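Local coordinates for protein tripeptidase (Staphylococcus aureus subsp. aureus, PDB 3RZA) that probably hydrolyses tripeptides as a metal-dependent aminopeptidase of the M20 family that carries zinc and calcium ions, at residues 27-32 with 133-138; 52-57 with 139-144; 76-81 with 175-180; 147-152 with 383-388. One frame throughout, in Å; residues are numbered along the deposited sequence.

Overall arrangement
Contacts 1, 2 and 4 gather round helix 128-147, whose first turn carries the metal ligand Asp129. Contacts 1 and 2 use successive turns of this helix, against helix 23-34 and the end of helix 46-56, and Leu138 touches both. Contact 4 joins the loop after the helix to helix 374-393; like contact 1 it is buried, but it adds a bridging water to its aliphatic packing, beside a histidine bond internal to the loop. Contact 3 is partly buried, as is contact 2, and lies across the sheet, where a loop rests on strand 77-81; Met81 of that strand reaches back to Leu141 and His151.

Contact 1: residues 27-32 with 133-138; sequences LNTFLE and GLAAML
Thr29 and Phe30 present one side of helix 23-34 to Ala135 and Leu138 of helix 128-147. Beyond its CB the Thr29 side chain divides its two branches between different tasks. The methyl CG2, anti to the backbone N, runs out toward the other helix, where it lies 3.8 Å from Leu138 CD1 and 4.0 Å from Ala135 CA. It thus fills the notch between two residues one turn apart, and its line crosses that of the leucine at a slant. The hydroxyl OG1 instead turns back along its own helix and hydrogen-bonds to the carbonyl oxygen of Arg25 one turn earlier, which satisfies the polar branch without help from the partner helix. Helix 128-147 lies on the mixed sheet of the M20 catalytic domain, and helix 23-34 packs against it, their local axes passing 8.7 Å apart with directions 137° from parallel. At this separation the methyl of Ala135 lies against backbone as much as against side chain: Ala135 CB is 3.8 Å from Phe30 CA and 3.9 Å from Phe30 CB. With CG anti to its own N (chi1 177°), the phenyl ring of Phe30 has that methyl at its edge, near the ring plane. Its other company includes Leu126, and the side chain comes within about 11 Å of the bound zinc. Leu26 also touches Ala135, while Leu33 packs on Leu138, extending the apolar seam along helix 23-34.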
# COMPACT_ATOMS: atom_id res chain seq x y z
N LEU A 27 -20.39 39.55 -6.68
CA LEU A 27 -20.80 38.44 -5.81
C LEU A 27 -21.76 37.48 -6.53
O LEU A 27 -21.55 36.28 -6.48
CB LEU A 27 -21.44 38.99 -4.49
CG LEU A 27 -22.04 37.99 -3.48
CD1 LEU A 27 -21.06 36.91 -3.13
CD2 LEU A 27 -22.54 38.74 -2.19
N ASN A 28 -22.77 38.01 -7.21
CA ASN A 28 -23.70 37.18 -7.98
C ASN A 28 -23.01 36.39 -9.10
O ASN A 28 -23.31 35.22 -9.27
CB ASN A 28 -24.86 38.02 -8.56
CG ASN A 28 -25.77 38.62 -7.48
OD1 ASN A 28 -25.80 38.17 -6.34
ND2 ASN A 28 -26.50 39.65 -7.84
N THR A 29 -22.06 37.02 -9.79
CA THR A 29 -21.26 36.34 -10.83
C THR A 29 -20.42 35.21 -10.26
O THR A 29 -20.40 34.12 -10.81
CB THR A 29 -20.35 37.34 -11.57
OG1 THR A 29 -21.18 38.30 -12.22
CG2 THR A 29 -19.45 36.64 -12.61
N PHE A 30 -19.80 35.45 -9.11
CA PHE A 30 -19.04 34.41 -8.41
C PHE A 30 -19.94 33.23 -8.03
O PHE A 30 -19.57 32.08 -8.26
CB PHE A 30 -18.38 34.98 -7.15
CG PHE A 30 -17.64 33.97 -6.35
CD1 PHE A 30 -16.51 33.38 -6.86
CD2 PHE A 30 -18.10 33.57 -5.10
CE1 PHE A 30 -15.83 32.44 -6.18
CE2 PHE A 30 -17.39 32.58 -4.37
CZ PHE A 30 -16.25 32.04 -4.91
N LEU A 31 -21.11 33.53 -7.46
CA LEU A 31 -22.05 32.48 -7.02
C LEU A 31 -22.56 31.67 -8.22
O LEU A 31 -22.63 30.44 -8.16
CB LEU A 31 -23.21 33.08 -6.19
CG LEU A 31 -22.84 33.72 -4.83
CD1 LEU A 31 -23.99 34.52 -4.25
CD2 LEU A 31 -22.33 32.72 -3.81
N GLU A 32 -22.84 32.35 -9.33
CA GLU A 32 -23.25 31.69 -10.57
C GLU A 32 -22.21 30.66 -11.05
O GLU A 32 -22.57 29.51 -11.38
CB GLU A 32 -23.49 32.74 -11.67
CG GLU A 32 -24.20 32.19 -12.92
CD GLU A 32 -24.30 33.17 -14.07
OE1 GLU A 32 -24.03 34.40 -13.87
OE2 GLU A 32 -24.65 32.71 -15.18
N GLY A 133 -11.12 34.42 -9.49
CA GLY A 133 -10.40 35.01 -10.60
C GLY A 133 -11.25 35.27 -11.83
O GLY A 133 -11.20 36.36 -12.39
N LEU A 134 -12.05 34.29 -12.22
CA LEU A 134 -12.97 34.45 -13.35
C LEU A 134 -14.01 35.53 -13.10
O LEU A 134 -14.32 36.30 -14.00
CB LEU A 134 -13.67 33.12 -13.69
CG LEU A 134 -12.77 32.02 -14.23
CD1 LEU A 134 -13.56 30.73 -14.38
CD2 LEU A 134 -12.15 32.40 -15.55
N ALA A 135 -14.56 35.56 -11.88
CA ALA A 135 -15.58 36.52 -11.53
C ALA A 135 -15.02 37.95 -11.58
O ALA A 135 -15.62 38.84 -12.23
CB ALA A 135 -16.15 36.20 -10.13
N ALA A 136 -13.86 38.12 -10.95
CA ALA A 136 -13.08 39.37 -11.02
C ALA A 136 -12.87 39.86 -12.45
O ALA A 136 -13.15 41.03 -12.77
CB ALA A 136 -11.73 39.19 -10.28
N MSE A 137 -12.44 38.96 -13.33
CA MSE A 137 -12.30 39.29 -14.76
C MSE A 137 -13.62 39.78 -15.40
O MSE A 137 -13.65 40.82 -16.07
CB MSE A 137 -11.82 38.09 -15.56
CG MSE A 137 -10.38 37.67 -15.36
SE MSE A 137 -10.13 35.98 -16.26
CE MSE A 137 -8.31 35.84 -15.84
N LEU A 138 -14.70 39.02 -15.20
CA LEU A 138 -15.99 39.34 -15.85
C LEU A 138 -16.55 40.68 -15.37
O LEU A 138 -17.00 41.49 -16.18
CB LEU A 138 -17.01 38.21 -15.62
CG LEU A 138 -16.65 36.87 -16.31
CD1 LEU A 138 -17.40 35.69 -15.70
CD2 LEU A 138 -16.90 36.95 -17.77

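Contact 2: residues 52-57 with 139-144; sequences EKFIAL and EVLQVI
Leu57, the residue that follows helix 46-56, and Phe54 one turn before it close on Leu141 and Gln142 of helix 128-147, joining two members of the helical layer that packs on the sheet of the M20 catalytic domain. The tight part is the meeting of Phe54 and Leu57 with Leu141. A single methyl, Leu141 CD1, abuts the side of the phenyl ring near its plane, and it is equally near two neighbouring ring carbons: Phe54 CD1 and Leu141 CD1 are 3.5 Å apart. The two side chains meet roughly at right angles, with the leucine branch directed at the ring's rim and not laid over a face. In the ring's case chi1 of -77° places CG beside the backbone N, which carries the aromatic group toward helix 128-147 although its CB does not head there. Leu57 adds one of its methyls to the same buried leucine, CD1 lying 3.7 Å from Leu141 CB. Leu138, one turn earlier on the same partner helix, also packs on Phe54, and Cys79 of strand 77-81 touches it from the sheet.

Toward solvent the fit is less close. Here the other methyl of Leu57 is turned to Gln142. Both residues of this pair are partly exposed, and the glutamine, modelled in two conformers, contributes chiefly the base of its side chain. Arg25 of helix 23-34 touches Gln142 as well. At this margin Leu57 CD2 rests 3.8 Å from Gln142 CA and equally close to the CB of that residue.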
# COMPACT_ATOMS: atom_id res chain seq x y z
N GLU A 52 -19.66 32.52 -23.96
CA GLU A 52 -20.75 33.48 -24.22
C GLU A 52 -20.70 34.74 -23.36
O GLU A 52 -21.06 35.82 -23.83
CB GLU A 52 -22.13 32.85 -24.01
CG GLU A 52 -22.55 31.69 -24.96
CD GLU A 52 -22.32 31.98 -26.43
OE1 GLU A 52 -22.60 33.11 -26.88
OE2 GLU A 52 -21.85 31.07 -27.13
N LYS A 53 -20.28 34.60 -22.10
CA LYS A 53 -20.09 35.75 -21.22
C LYS A 53 -19.02 36.70 -21.76
O LYS A 53 -19.24 37.91 -21.77
CB LYS A 53 -19.76 35.33 -19.80
CG LYS A 53 -20.93 34.71 -19.09
CD LYS A 53 -20.64 34.34 -17.65
CE LYS A 53 -21.85 33.66 -17.01
NZ LYS A 53 -23.02 34.59 -16.87
N PHE A 54 -17.90 36.16 -22.24
CA PHE A 54 -16.80 37.00 -22.77
C PHE A 54 -17.16 37.67 -24.09
O PHE A 54 -16.90 38.87 -24.25
CB PHE A 54 -15.46 36.21 -22.87
CG PHE A 54 -14.78 36.04 -21.56
CD1 PHE A 54 -14.15 37.13 -20.95
CD2 PHE A 54 -14.79 34.81 -20.89
CE1 PHE A 54 -13.53 36.99 -19.71
CE2 PHE A 54 -14.18 34.67 -19.66
CZ PHE A 54 -13.54 35.76 -19.06
N ILE A 55 -17.80 36.93 -25.00
CA ILE A 55 -18.29 37.48 -26.27
C ILE A 55 -19.33 38.58 -26.04
O ILE A 55 -19.22 39.66 -26.61
CB ILE A 55 -18.92 36.41 -27.19
CG1 ILE A 55 -17.89 35.39 -27.66
CG2 ILE A 55 -19.54 37.06 -28.46
CD1 ILE A 55 -18.51 34.21 -28.41
N ALA A 56 -20.32 38.31 -25.18
CA ALA A 56 -21.35 39.31 -24.82
C ALA A 56 -20.77 40.63 -24.23
O ALA A 56 -21.38 41.69 -24.39
CB ALA A 56 -22.35 38.70 -23.84
N LEU A 57 -19.61 40.55 -23.58
CA LEU A 57 -18.87 41.74 -23.08
C LEU A 57 -18.00 42.46 -24.15
O LEU A 57 -17.33 43.43 -23.82
CB LEU A 57 -18.00 41.35 -21.85
CG LEU A 57 -18.76 40.98 -20.57
CD1 LEU A 57 -17.88 40.27 -19.59
CD2 LEU A 57 -19.36 42.21 -19.92
N GLU A 139 -16.50 40.92 -14.06
CA GLU A 139 -16.92 42.19 -13.48
C GLU A 139 -16.10 43.36 -14.03
O GLU A 139 -16.67 44.37 -14.40
CB GLU A 139 -16.80 42.14 -11.94
CG GLU A 139 -17.08 43.47 -11.21
CD GLU A 139 -18.48 44.01 -11.46
OE1 GLU A 139 -19.42 43.21 -11.70
OE2 GLU A 139 -18.66 45.25 -11.40
N VAL A 140 -14.78 43.23 -14.04
CA VAL A 140 -13.91 44.29 -14.58
C VAL A 140 -14.26 44.64 -16.04
O VAL A 140 -14.37 45.83 -16.38
CB VAL A 140 -12.38 43.94 -14.44
CG1 VAL A 140 -11.50 44.85 -15.32
CG2 VAL A 140 -11.96 44.05 -13.01
N LEU A 141 -14.49 43.61 -16.86
CA LEU A 141 -14.89 43.83 -18.27
C LEU A 141 -16.20 44.59 -18.35
O LEU A 141 -16.31 45.53 -19.14
CB LEU A 141 -15.01 42.50 -19.05
CG LEU A 141 -13.69 41.91 -19.53
CD1 LEU A 141 -13.87 40.48 -19.98
CD2 LEU A 141 -13.06 42.78 -20.67
N GLN A 142 -17.15 44.22 -17.48
CA GLN A 142 -18.45 44.89 -17.44
C GLN A 142 -18.35 46.36 -16.98
O GLN A 142 -19.04 47.19 -17.50
CB GLN A 142 -19.46 44.12 -16.58
CG GLN A 142 -20.91 44.52 -16.83
CD GLN A 142 -21.91 43.38 -16.58
OE1 GLN A 142 -21.53 42.23 -16.35
NE2 GLN A 142 -23.19 43.71 -16.62
N VAL A 143 -17.45 46.66 -16.02
CA VAL A 143 -17.18 48.06 -15.60
C VAL A 143 -16.51 48.88 -16.72
O VAL A 143 -16.85 50.04 -16.93
CB VAL A 143 -16.28 48.12 -14.31
CG1 VAL A 143 -15.82 49.56 -14.01
CG2 VAL A 143 -17.01 47.55 -13.12
N ILE A 144 -15.54 48.28 -17.40
CA ILE A 144 -14.88 48.92 -18.56
C ILE A 144 -15.89 49.27 -19.68
O ILE A 144 -15.91 50.42 -20.17
CB ILE A 144 -13.73 48.05 -19.11
CG1 ILE A 144 -12.55 48.07 -18.13
CG2 ILE A 144 -13.28 48.54 -20.51
CD1 ILE A 144 -11.49 46.98 -18.38

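Contact 3: residues 76-81 with 175-180; sequences NLVCTM and ELLDAD
The carbonyl oxygen of Leu176 faces Val78 and accepts a hydrogen bond from Gln155 NE2 of strand 154-159, an amide that ties the loop to the sheet through two further bonds, NE2 to Thr80 OG1 and OE1 to the backbone N of Asp178. Next to this polar link the two methyls of Val78 have different partners. CG1, anti to the backbone N (chi1 179°), lies 3.7 Å from Leu176 O, while CG2 makes the apolar contacts: Val78 CG2 is 4.1 Å from Leu176 CB and a little farther from the CD1 methyl of that leucine. The packing is rather open, for Val78 CG2 and Leu177 CD2 are separated by 4.3 Å. Leu177 starts out away from the strand, and only its end returns toward the valine.

Strand 77-81 pairs antiparallel with strands 60-63 and 154-159 and alternates its side chains between the two sides of the sheet, Leu77 and Cys79 touching helix 46-56 while Val78 meets the loop that leads from helix 167-171 into strand 181-184. This is consistent with the alpha/beta/alpha layering of the M20 catalytic domain, here with a connecting loop on the second face.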
# COMPACT_ATOMS: atom_id res chain seq x y z
N ASN A 76 -9.13 25.44 -24.34
CA ASN A 76 -8.84 26.73 -23.69
C ASN A 76 -9.50 27.84 -24.50
O ASN A 76 -9.73 27.67 -25.69
CB ASN A 76 -7.34 27.02 -23.61
CG ASN A 76 -6.55 25.92 -22.94
OD1 ASN A 76 -6.76 25.61 -21.77
ND2 ASN A 76 -5.60 25.35 -23.66
N LEU A 77 -9.82 28.96 -23.85
CA LEU A 77 -10.39 30.16 -24.50
C LEU A 77 -9.35 31.27 -24.42
O LEU A 77 -8.79 31.49 -23.35
CB LEU A 77 -11.66 30.60 -23.79
CG LEU A 77 -12.81 29.61 -23.70
CD1 LEU A 77 -13.90 30.09 -22.76
CD2 LEU A 77 -13.37 29.34 -25.09
N VAL A 78 -9.06 31.93 -25.54
CA VAL A 78 -8.25 33.14 -25.59
C VAL A 78 -9.17 34.27 -26.11
O VAL A 78 -9.58 34.24 -27.27
CB VAL A 78 -7.01 32.96 -26.50
CG1 VAL A 78 -6.18 34.26 -26.57
CG2 VAL A 78 -6.14 31.78 -26.01
N CYS A 79 -9.50 35.23 -25.24
CA CYS A 79 -10.50 36.28 -25.51
C CYS A 79 -9.79 37.61 -25.55
O CYS A 79 -9.19 38.00 -24.57
CB CYS A 79 -11.59 36.29 -24.45
SG CYS A 79 -12.08 34.66 -23.87
N THR A 80 -9.88 38.30 -26.69
CA THR A 80 -9.08 39.49 -26.94
C THR A 80 -9.98 40.72 -27.01
O THR A 80 -11.05 40.69 -27.67
CB THR A 80 -8.26 39.37 -28.24
OG1 THR A 80 -7.37 38.24 -28.13
CG2 THR A 80 -7.45 40.64 -28.51
N MSE A 81 -9.53 41.78 -26.36
CA MSE A 81 -10.20 43.05 -26.28
C MSE A 81 -9.25 44.02 -26.95
O MSE A 81 -8.15 44.19 -26.46
CB MSE A 81 -10.39 43.39 -24.79
CG MSE A 81 -10.63 44.81 -24.50
SE MSE A 81 -11.32 45.13 -22.72
CE MSE A 81 -13.17 45.44 -23.28
N GLU A 175 0.52 30.73 -30.39
CA GLU A 175 0.32 31.70 -31.47
C GLU A 175 -0.99 32.50 -31.37
O GLU A 175 -1.12 33.54 -32.01
CB GLU A 175 0.47 31.01 -32.83
CG GLU A 175 1.94 30.66 -33.09
CD GLU A 175 2.12 29.71 -34.23
OE1 GLU A 175 1.69 30.04 -35.37
OE2 GLU A 175 2.72 28.63 -33.99
N LEU A 176 -1.94 32.04 -30.55
CA LEU A 176 -3.09 32.85 -30.16
C LEU A 176 -2.74 34.00 -29.19
O LEU A 176 -3.53 34.93 -29.07
CB LEU A 176 -4.19 31.96 -29.56
CG LEU A 176 -4.80 30.90 -30.49
CD1 LEU A 176 -5.71 29.94 -29.73
CD2 LEU A 176 -5.56 31.55 -31.67
N LEU A 177 -1.59 33.91 -28.50
CA LEU A 177 -1.20 34.91 -27.51
C LEU A 177 -0.52 36.11 -28.15
O LEU A 177 0.24 35.95 -29.09
CB LEU A 177 -0.27 34.31 -26.45
CG LEU A 177 -0.74 33.09 -25.65
CD1 LEU A 177 0.15 32.89 -24.43
CD2 LEU A 177 -2.20 33.21 -25.21
N ASP A 178 -0.79 37.29 -27.61
CA ASP A 178 -0.19 38.54 -28.08
C ASP A 178 -0.20 39.50 -26.89
O ASP A 178 -1.19 40.24 -26.68
CB ASP A 178 -0.98 39.10 -29.29
CG ASP A 178 -0.39 40.38 -29.84
OD1 ASP A 178 0.83 40.58 -29.73
OD2 ASP A 178 -1.14 41.18 -30.43
N ALA A 179 0.86 39.42 -26.08
CA ALA A 179 1.00 40.24 -24.88
C ALA A 179 2.48 40.49 -24.59
O ALA A 179 3.31 39.64 -24.86
CB ALA A 179 0.35 39.54 -23.69
N ASP A 180 2.77 41.67 -24.05
CA ASP A 180 4.11 42.03 -23.53
C ASP A 180 4.38 41.44 -22.13
O ASP A 180 5.52 41.15 -21.80
CB ASP A 180 4.27 43.54 -23.47
CG ASP A 180 4.22 44.19 -24.86
OD1 ASP A 180 5.04 43.82 -25.72
OD2 ASP A 180 3.36 45.06 -25.08

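Contact 4: residues 147-152 with 383-388; sequences QQIPHG and QVLEII
Ile149 and Leu385 meet end to end through one methyl each, Ile149 CD1 standing 3.9 Å from Leu385 CD1, with the two side chains inclined to one another. The leucine reaches this point because its CG lies anti to the backbone N (chi1 177°), bringing its end closer to the loop than its CB direction alone would. About one turn later in the helix, Ile388 offers its CG2 branch to the base of His151, with Ile388 CG2 and His151 CB 3.8 Å apart. The imidazole then turns away from helix 374-393, its chi1 of 52° setting CG between the backbone N and the carbonyl carbon. In that pose His151 ND1 donates a nearly straight bond of 2.8 Å to Gly152 O (166° at the hydrogen), almost exactly in the ring plane, which should fix the ring's rotation. A water completes the junction, accepting from Gly152 N at 2.9 Å and donating to Ile388 O. Helix 128-147 supplies a third side to the packing: Val143 touches Ile149, Ile144 touches both His151 and Ile388, and Val140 touches Ile388. The loop, the helix-to-strand connection from helix 128-147 to strand 154-159 in the M20 catalytic domain, thus runs alongside helix 374-393, while Leu93 of strand 93-98 touches Ile388.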
# COMPACT_ATOMS: atom_id res chain seq x y z
N GLN A 147 -18.68 52.01 -18.24
CA GLN A 147 -18.07 53.32 -17.97
C GLN A 147 -17.15 53.89 -19.08
O GLN A 147 -16.74 55.04 -18.97
CB GLN A 147 -17.31 53.29 -16.64
CG GLN A 147 -18.20 52.90 -15.46
CD GLN A 147 -17.83 53.62 -14.17
OE1 GLN A 147 -17.45 52.98 -13.19
NE2 GLN A 147 -17.95 54.95 -14.16
N GLN A 148 -16.91 53.11 -20.14
CA GLN A 148 -16.10 53.53 -21.30
C GLN A 148 -14.67 53.90 -20.90
O GLN A 148 -14.15 54.91 -21.35
CB GLN A 148 -16.78 54.69 -22.06
N ILE A 149 -14.07 53.08 -20.04
CA ILE A 149 -12.73 53.36 -19.50
C ILE A 149 -11.74 53.04 -20.61
O ILE A 149 -11.80 51.94 -21.16
CB ILE A 149 -12.43 52.49 -18.26
CG1 ILE A 149 -13.37 52.85 -17.12
CG2 ILE A 149 -10.99 52.67 -17.79
CD1 ILE A 149 -13.34 51.86 -16.02
N PRO A 150 -10.86 53.99 -21.00
CA PRO A 150 -9.88 53.63 -22.05
C PRO A 150 -8.87 52.56 -21.59
O PRO A 150 -8.53 52.50 -20.42
CB PRO A 150 -9.17 54.96 -22.35
CG PRO A 150 -10.04 56.02 -21.75
CD PRO A 150 -10.68 55.39 -20.56
N HIS A 151 -8.43 51.72 -22.50
CA HIS A 151 -7.48 50.65 -22.18
C HIS A 151 -6.68 50.27 -23.43
O HIS A 151 -7.13 50.50 -24.56
CB HIS A 151 -8.23 49.43 -21.66
CG HIS A 151 -9.34 48.99 -22.55
ND1 HIS A 151 -9.13 48.23 -23.69
CD2 HIS A 151 -10.66 49.27 -22.53
CE1 HIS A 151 -10.29 48.05 -24.30
NE2 HIS A 151 -11.23 48.65 -23.61
N GLY A 152 -5.52 49.66 -23.20
CA GLY A 152 -4.80 48.96 -24.26
C GLY A 152 -5.43 47.61 -24.58
O GLY A 152 -6.55 47.30 -24.14
N GLN A 383 -8.40 45.61 -7.99
CA GLN A 383 -6.97 45.54 -8.36
C GLN A 383 -6.77 45.24 -9.84
O GLN A 383 -5.98 45.90 -10.48
CB GLN A 383 -6.22 44.49 -7.55
CG GLN A 383 -4.69 44.70 -7.60
CD GLN A 383 -3.89 43.54 -7.11
OE1 GLN A 383 -4.43 42.46 -6.80
NE2 GLN A 383 -2.57 43.74 -7.03
N VAL A 384 -7.47 44.24 -10.38
CA VAL A 384 -7.40 43.95 -11.82
C VAL A 384 -7.79 45.20 -12.65
O VAL A 384 -7.11 45.50 -13.66
CB VAL A 384 -8.29 42.76 -12.23
CG1 VAL A 384 -8.22 42.54 -13.73
CG2 VAL A 384 -7.91 41.47 -11.46
N LEU A 385 -8.84 45.92 -12.23
CA LEU A 385 -9.22 47.17 -12.89
C LEU A 385 -8.09 48.23 -12.82
O LEU A 385 -7.83 48.92 -13.80
CB LEU A 385 -10.52 47.74 -12.29
CG LEU A 385 -10.98 49.10 -12.86
CD1 LEU A 385 -11.15 49.00 -14.40
CD2 LEU A 385 -12.24 49.56 -12.19
N GLU A 386 -7.46 48.36 -11.66
CA GLU A 386 -6.40 49.33 -11.45
C GLU A 386 -5.18 49.01 -12.31
O GLU A 386 -4.59 49.92 -12.90
CB GLU A 386 -6.02 49.38 -9.98
CG GLU A 386 -5.14 50.52 -9.57
CD GLU A 386 -5.78 51.89 -9.74
OE1 GLU A 386 -7.02 52.01 -9.72
OE2 GLU A 386 -5.01 52.85 -9.88
N ILE A 387 -4.83 47.73 -12.42
CA ILE A 387 -3.72 47.26 -13.29
C ILE A 387 -3.95 47.62 -14.76
O ILE A 387 -3.03 48.08 -15.43
CB ILE A 387 -3.49 45.71 -13.15
CG1 ILE A 387 -2.87 45.39 -11.80
CG2 ILE A 387 -2.63 45.16 -14.31
CD1 ILE A 387 -2.81 43.91 -11.45
N ILE A 388 -5.17 47.40 -15.25
CA ILE A 388 -5.55 47.81 -16.62
C ILE A 388 -5.41 49.33 -16.83
O ILE A 388 -4.91 49.77 -17.89
CB ILE A 388 -6.99 47.35 -16.99
CG1 ILE A 388 -7.02 45.84 -17.22
CG2 ILE A 388 -7.51 48.06 -18.24
CD1 ILE A 388 -8.44 45.25 -17.26
O HOH W 1 -4.73 48.72 -20.61